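Local coordinates for succinylglutamate desuccinylase (Chromobacterium violaceum, PDB 1YW4), which probably hydrolyses N-succinyl-L-glutamate to succinate and glutamate, the last step of arginine breakdown by the AST pathway, as a zinc-dependent enzyme of the AspA/AstE family, at residues A[174-188]-A[247-259]. Numbering follows the deposited sequence.
Sequences REQLAWLQRCGIEAV and VPDLDEDKLPLFR
Val188 O receives two donors from 247-259: the amide of Phe258, whose N lies 2.9 Å from it, and a weaker CA-H contact from Leu257. With the return bond from Val188 N to Pro256 O (3.1 Å, 164° at the hydrogen), they form a parallel bridge between Val188 and Leu257. Proline suits position 256 because the bridge uses its carbonyl and asks for no N-H, while its ring lies by Glu186 O and Ala187. Beta-branched Val188 suits a strand and offers CB to Leu257 CD2 at 3.6 Å.

Before this strand, Val247 to Leu250 run along one side of helix 174-181 as an irregular chain. Ala178 lets it come close: its methyl CB sits 3.3 Å from Leu250 CB, tighter than usual, and also meets Val247 CG1, an approach that alanine's small size permits. Leu250, with CG anti to its backbone N, lays its branched end along the helix beside Leu177 and Gln181. Leu255 comes in across Leu177 at about a right angle, its CD2 reaching Val188 CG2 at 3.8 Å and thereby filling the corner between helix and strand.

Near the start of the helix, Arg174 bends at chi3 (-58°) to bring NH2 within 3.1 Å of Glu252 OE1, a salt bridge made from 25° outside the guanidinium plane. The other carboxylate oxygen of Glu252 pairs with Arg329 of the second subunit, linking the helix to the dimer partner.

Trp179 packs against helix 230-241 and stacks on Tyr146, Leu180 faces strand 209-215, and strand 187-190 runs between strands 160-163 and 257-265, joining the catalytic domain to the barrel-sandwich hybrid domain.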
loop_
_atom_site.group_PDB
_atom_site.type_symbol
_atom_site.label_atom_id
_atom_site.label_comp_id
_atom_site.label_asym_id
_atom_site.label_seq_id
_atom_site.Cartn_x
_atom_site.Cartn_y
_atom_site.Cartn_z
ATOM N N ARG A 174 8.647 -13.827 5.759
ATOM C CA ARG A 174 9.426 -12.899 6.569
ATOM C C ARG A 174 10.653 -13.529 7.211
ATOM O O ARG A 174 11.527 -12.824 7.715
ATOM C CB ARG A 174 8.529 -12.257 7.628
ATOM C CG ARG A 174 7.592 -13.218 8.329
ATOM C CD ARG A 174 6.474 -12.438 8.984
ATOM N NE ARG A 174 6.992 -11.459 9.937
ATOM C CZ ARG A 174 6.398 -10.305 10.218
ATOM N NH1 ARG A 174 5.262 -9.982 9.612
ATOM N NH2 ARG A 174 6.933 -9.477 11.108
ATOM N N GLU A 175 10.725 -14.854 7.186
ATOM C CA GLU A 175 11.872 -15.555 7.749
ATOM C C GLU A 175 13.085 -15.207 6.870
ATOM O O GLU A 175 14.199 -15.031 7.364
ATOM C CB GLU A 175 11.616 -17.064 7.734
ATOM C CG GLU A 175 12.320 -17.829 8.841
ATOM C CD GLU A 175 13.813 -17.631 8.820
ATOM O OE1 GLU A 175 14.450 -18.037 7.825
ATOM O OE2 GLU A 175 14.351 -17.067 9.800
ATOM N N GLN A 176 12.856 -15.101 5.564
ATOM C CA GLN A 176 13.924 -14.758 4.631
ATOM C C GLN A 176 14.223 -13.266 4.694
ATOM O O GLN A 176 15.369 -12.845 4.535
ATOM C CB GLN A 176 13.545 -15.166 3.207
ATOM C CG GLN A 176 13.821 -16.633 2.910
ATOM C CD GLN A 176 15.305 -16.955 2.957
ATOM O OE1 GLN A 176 16.094 -16.418 2.171
ATOM N NE2 GLN A 176 15.697 -17.829 3.880
ATOM N N LEU A 177 13.190 -12.464 4.921
ATOM C CA LEU A 177 13.376 -11.025 5.031
ATOM C C LEU A 177 14.287 -10.768 6.221
ATOM O O LEU A 177 15.093 -9.837 6.216
ATOM C CB LEU A 177 12.031 -10.324 5.243
ATOM C CG LEU A 177 11.139 -10.238 4.007
ATOM C CD1 LEU A 177 9.798 -9.610 4.362
ATOM C CD2 LEU A 177 11.849 -9.420 2.943
ATOM N N ALA A 178 14.163 -11.610 7.240
ATOM C CA ALA A 178 14.980 -11.475 8.436
ATOM C C ALA A 178 16.436 -11.761 8.092
ATOM O O ALA A 178 17.328 -10.977 8.423
ATOM C CB ALA A 178 14.492 -12.436 9.509
ATOM N N TRP A 179 16.669 -12.883 7.415
ATOM C CA TRP A 179 18.019 -13.280 7.017
ATOM C C TRP A 179 18.658 -12.190 6.164
ATOM O O TRP A 179 19.846 -11.893 6.295
ATOM C CB TRP A 179 17.974 -14.569 6.205
ATOM C CG TRP A 179 19.322 -15.131 5.900
ATOM C CD1 TRP A 179 20.086 -15.908 6.716
ATOM C CD2 TRP A 179 20.053 -14.995 4.675
ATOM N NE1 TRP A 179 21.246 -16.276 6.076
ATOM C CE2 TRP A 179 21.251 -15.728 4.821
ATOM C CE3 TRP A 179 19.812 -14.325 3.467
ATOM C CZ2 TRP A 179 22.208 -15.815 3.799
ATOM C CZ3 TRP A 179 20.765 -14.411 2.452
ATOM C CH2 TRP A 179 21.947 -15.153 2.627
ATOM N N LEU A 180 17.862 -11.620 5.268
ATOM C CA LEU A 180 18.340 -10.558 4.398
ATOM C C LEU A 180 18.699 -9.337 5.237
ATOM O O LEU A 180 19.762 -8.733 5.052
ATOM C CB LEU A 180 17.265 -10.189 3.370
ATOM C CG LEU A 180 16.944 -11.272 2.337
ATOM C CD1 LEU A 180 15.753 -10.844 1.487
ATOM C CD2 LEU A 180 18.170 -11.517 1.465
ATOM N N GLN A 181 17.816 -8.987 6.166
ATOM C CA GLN A 181 18.034 -7.836 7.039
ATOM C C GLN A 181 19.361 -7.987 7.771
ATOM O O GLN A 181 20.241 -7.134 7.658
ATOM C CB GLN A 181 16.899 -7.713 8.060
ATOM C CG GLN A 181 16.932 -6.422 8.859
ATOM C CD GLN A 181 15.892 -6.396 9.957
ATOM O OE1 GLN A 181 15.493 -5.328 10.422
ATOM N NE2 GLN A 181 15.454 -7.574 10.387
ATOM N N ARG A 182 19.500 -9.068 8.531
ATOM C CA ARG A 182 20.737 -9.313 9.256
ATOM C C ARG A 182 21.763 -9.895 8.290
ATOM O O ARG A 182 22.339 -10.954 8.531
ATOM C CB ARG A 182 20.499 -10.272 10.431
ATOM C CG ARG A 182 19.992 -9.588 11.700
ATOM C CD ARG A 182 18.545 -9.126 11.572
ATOM N NE ARG A 182 18.199 -8.073 12.530
ATOM C CZ ARG A 182 18.254 -8.195 13.855
ATOM N NH1 ARG A 182 18.648 -9.333 14.413
ATOM N NH2 ARG A 182 17.911 -7.170 14.628
ATOM N N CYS A 183 21.971 -9.189 7.186
ATOM C CA CYS A 183 22.916 -9.602 6.160
ATOM C C CYS A 183 23.495 -8.357 5.502
ATOM O O CYS A 183 24.570 -8.394 4.898
ATOM C CB CYS A 183 22.199 -10.451 5.114
ATOM S SG CYS A 183 23.116 -10.718 3.600
ATOM N N GLY A 184 22.765 -7.254 5.620
ATOM C CA GLY A 184 23.208 -6.005 5.036
ATOM C C GLY A 184 22.126 -5.329 4.216
ATOM O O GLY A 184 22.160 -4.116 4.030
ATOM N N ILE A 185 21.168 -6.108 3.716
ATOM C CA ILE A 185 20.086 -5.543 2.919
ATOM C C ILE A 185 19.413 -4.458 3.752
ATOM O O ILE A 185 19.061 -4.688 4.908
ATOM C CB ILE A 185 19.043 -6.618 2.546
ATOM C CG1 ILE A 185 19.736 -7.797 1.854
ATOM C CG2 ILE A 185 17.988 -6.020 1.634
ATOM C CD1 ILE A 185 20.514 -7.403 0.603
ATOM N N GLU A 186 19.232 -3.281 3.158
ATOM C CA GLU A 186 18.635 -2.153 3.858
ATOM C C GLU A 186 17.227 -1.829 3.374
ATOM O O GLU A 186 16.565 -0.953 3.929
ATOM C CB GLU A 186 19.529 -0.918 3.694
ATOM C CG GLU A 186 21.000 -1.177 3.992
ATOM C CD GLU A 186 21.879 0.027 3.707
ATOM O OE1 GLU A 186 23.120 -0.127 3.712
ATOM O OE2 GLU A 186 21.337 1.129 3.481
ATOM N N ALA A 187 16.773 -2.532 2.340
ATOM C CA ALA A 187 15.445 -2.308 1.784
ATOM C C ALA A 187 15.054 -3.424 0.825
ATOM O O ALA A 187 15.916 -4.066 0.223
ATOM C CB ALA A 187 15.404 -0.965 1.062
ATOM N N VAL A 188 13.751 -3.649 0.686
ATOM C CA VAL A 188 13.252 -4.688 -0.206
ATOM C C VAL A 188 12.135 -4.165 -1.105
ATOM O O VAL A 188 11.193 -3.525 -0.639
ATOM C CB VAL A 188 12.707 -5.902 0.583
ATOM C CG1 VAL A 188 12.307 -7.010 -0.386
ATOM C CG2 VAL A 188 13.749 -6.403 1.558
ATOM N N VAL A 247 17.460 -17.507 12.466
ATOM C CA VAL A 247 17.631 -16.100 12.129
ATOM C C VAL A 247 17.051 -15.270 13.273
ATOM O O VAL A 247 15.971 -15.576 13.775
ATOM C CB VAL A 247 16.888 -15.752 10.817
ATOM C CG1 VAL A 247 17.177 -14.311 10.417
ATOM C CG2 VAL A 247 17.309 -16.709 9.709
ATOM N N PRO A 248 17.764 -14.210 13.699
ATOM C CA PRO A 248 17.332 -13.329 14.791
ATOM C C PRO A 248 16.067 -12.531 14.492
ATOM O O PRO A 248 16.071 -11.301 14.540
ATOM C CB PRO A 248 18.548 -12.431 15.005
ATOM C CG PRO A 248 19.122 -12.331 13.630
ATOM C CD PRO A 248 19.060 -13.764 13.160
ATOM N N ASP A 249 14.990 -13.247 14.188
ATOM C CA ASP A 249 13.700 -12.642 13.885
ATOM C C ASP A 249 13.814 -11.520 12.854
ATOM O O ASP A 249 14.891 -11.270 12.312
ATOM C CB ASP A 249 13.060 -12.108 15.165
ATOM C CG ASP A 249 11.555 -11.998 15.056
ATOM O OD1 ASP A 249 10.921 -11.545 16.031
ATOM O OD2 ASP A 249 11.005 -12.372 13.997
ATOM N N LEU A 250 12.699 -10.847 12.588
ATOM C CA LEU A 250 12.671 -9.765 11.609
ATOM C C LEU A 250 11.895 -8.552 12.108
ATOM O O LEU A 250 10.669 -8.587 12.210
ATOM C CB LEU A 250 12.060 -10.271 10.292
ATOM C CG LEU A 250 11.828 -9.335 9.096
ATOM C CD1 LEU A 250 10.508 -8.619 9.241
ATOM C CD2 LEU A 250 12.977 -8.353 8.969
ATOM N N ASP A 251 12.617 -7.481 12.421
ATOM C CA ASP A 251 11.990 -6.252 12.890
ATOM C C ASP A 251 11.616 -5.411 11.677
ATOM O O ASP A 251 12.388 -4.561 11.230
ATOM C CB ASP A 251 12.948 -5.472 13.795
ATOM C CG ASP A 251 12.371 -4.143 14.246
ATOM O OD1 ASP A 251 11.214 -4.125 14.723
ATOM O OD2 ASP A 251 13.077 -3.118 14.132
ATOM N N GLU A 252 10.422 -5.660 11.151
ATOM C CA GLU A 252 9.936 -4.957 9.975
ATOM C C GLU A 252 10.004 -3.439 10.087
ATOM O O GLU A 252 9.887 -2.737 9.084
ATOM C CB GLU A 252 8.506 -5.401 9.651
ATOM C CG GLU A 252 7.474 -5.072 10.707
ATOM C CD GLU A 252 6.079 -5.531 10.308
ATOM O OE1 GLU A 252 5.853 -6.755 10.221
ATOM O OE2 GLU A 252 5.206 -4.666 10.075
ATOM N N ASP A 253 10.202 -2.933 11.301
ATOM C CA ASP A 253 10.288 -1.491 11.513
ATOM C C ASP A 253 11.670 -0.967 11.135
ATOM O O ASP A 253 11.920 0.239 11.171
ATOM C CB ASP A 253 9.989 -1.141 12.975
ATOM C CG ASP A 253 8.579 -1.517 13.390
ATOM O OD1 ASP A 253 7.624 -1.098 12.699
ATOM O OD2 ASP A 253 8.427 -2.229 14.410
ATOM N N LYS A 254 12.564 -1.878 10.768
ATOM C CA LYS A 254 13.919 -1.504 10.380
ATOM C C LYS A 254 14.181 -1.800 8.904
ATOM O O LYS A 254 15.116 -1.261 8.310
ATOM C CB LYS A 254 14.937 -2.252 11.247
ATOM C CG LYS A 254 16.382 -1.927 10.914
ATOM C CD LYS A 254 17.341 -2.668 11.826
ATOM C CE LYS A 254 18.777 -2.260 11.549
ATOM N NZ LYS A 254 18.970 -0.794 11.729
ATOM N N LEU A 255 13.354 -2.656 8.314
ATOM C CA LEU A 255 13.516 -3.017 6.908
ATOM C C LEU A 255 12.377 -2.449 6.073
ATOM O O LEU A 255 11.324 -3.060 5.944
ATOM C CB LEU A 255 13.557 -4.540 6.749
ATOM C CG LEU A 255 13.841 -5.105 5.353
ATOM C CD1 LEU A 255 15.251 -4.732 4.914
ATOM C CD2 LEU A 255 13.687 -6.614 5.380
ATOM N N PRO A 256 12.574 -1.258 5.501
ATOM C CA PRO A 256 11.514 -0.661 4.682
ATOM C C PRO A 256 11.234 -1.448 3.395
ATOM O O PRO A 256 12.154 -1.886 2.704
ATOM C CB PRO A 256 12.033 0.756 4.416
ATOM C CG PRO A 256 13.526 0.606 4.485
ATOM C CD PRO A 256 13.732 -0.356 5.631
ATOM N N LEU A 257 9.952 -1.630 3.091
ATOM C CA LEU A 257 9.536 -2.348 1.895
ATOM C C LEU A 257 8.867 -1.363 0.941
ATOM O O LEU A 257 8.273 -0.372 1.376
ATOM C CB LEU A 257 8.543 -3.455 2.257
ATOM C CG LEU A 257 8.938 -4.431 3.371
ATOM C CD1 LEU A 257 7.742 -5.324 3.678
ATOM C CD2 LEU A 257 10.138 -5.281 2.963
ATOM N N PHE A 258 8.958 -1.643 -0.354
ATOM C CA PHE A 258 8.364 -0.780 -1.364
ATOM C C PHE A 258 7.742 -1.578 -2.507
ATOM O O PHE A 258 8.052 -2.748 -2.709
ATOM C CB PHE A 258 9.419 0.172 -1.948
ATOM C CG PHE A 258 10.093 1.052 -0.922
ATOM C CD1 PHE A 258 11.193 0.595 -0.197
ATOM C CD2 PHE A 258 9.619 2.337 -0.677
ATOM C CE1 PHE A 258 11.817 1.410 0.765
ATOM C CE2 PHE A 258 10.232 3.162 0.278
ATOM C CZ PHE A 258 11.331 2.694 0.998
ATOM N N ARG A 259 6.853 -0.931 -3.248
ATOM C CA ARG A 259 6.220 -1.546 -4.398
ATOM C C ARG A 259 6.056 -0.439 -5.428
ATOM O O ARG A 259 6.028 0.750 -5.084
ATOM C CB ARG A 259 4.853 -2.134 -4.028
ATOM C CG ARG A 259 3.801 -1.091 -3.698
ATOM C CD ARG A 259 2.479 -1.727 -3.313
ATOM N NE ARG A 259 1.430 -0.722 -3.160
ATOM C CZ ARG A 259 0.221 -0.971 -2.666
ATOM N NH1 ARG A 259 -0.094 -2.199 -2.271
ATOM N NH2 ARG A 259 -0.672 0.006 -2.569
#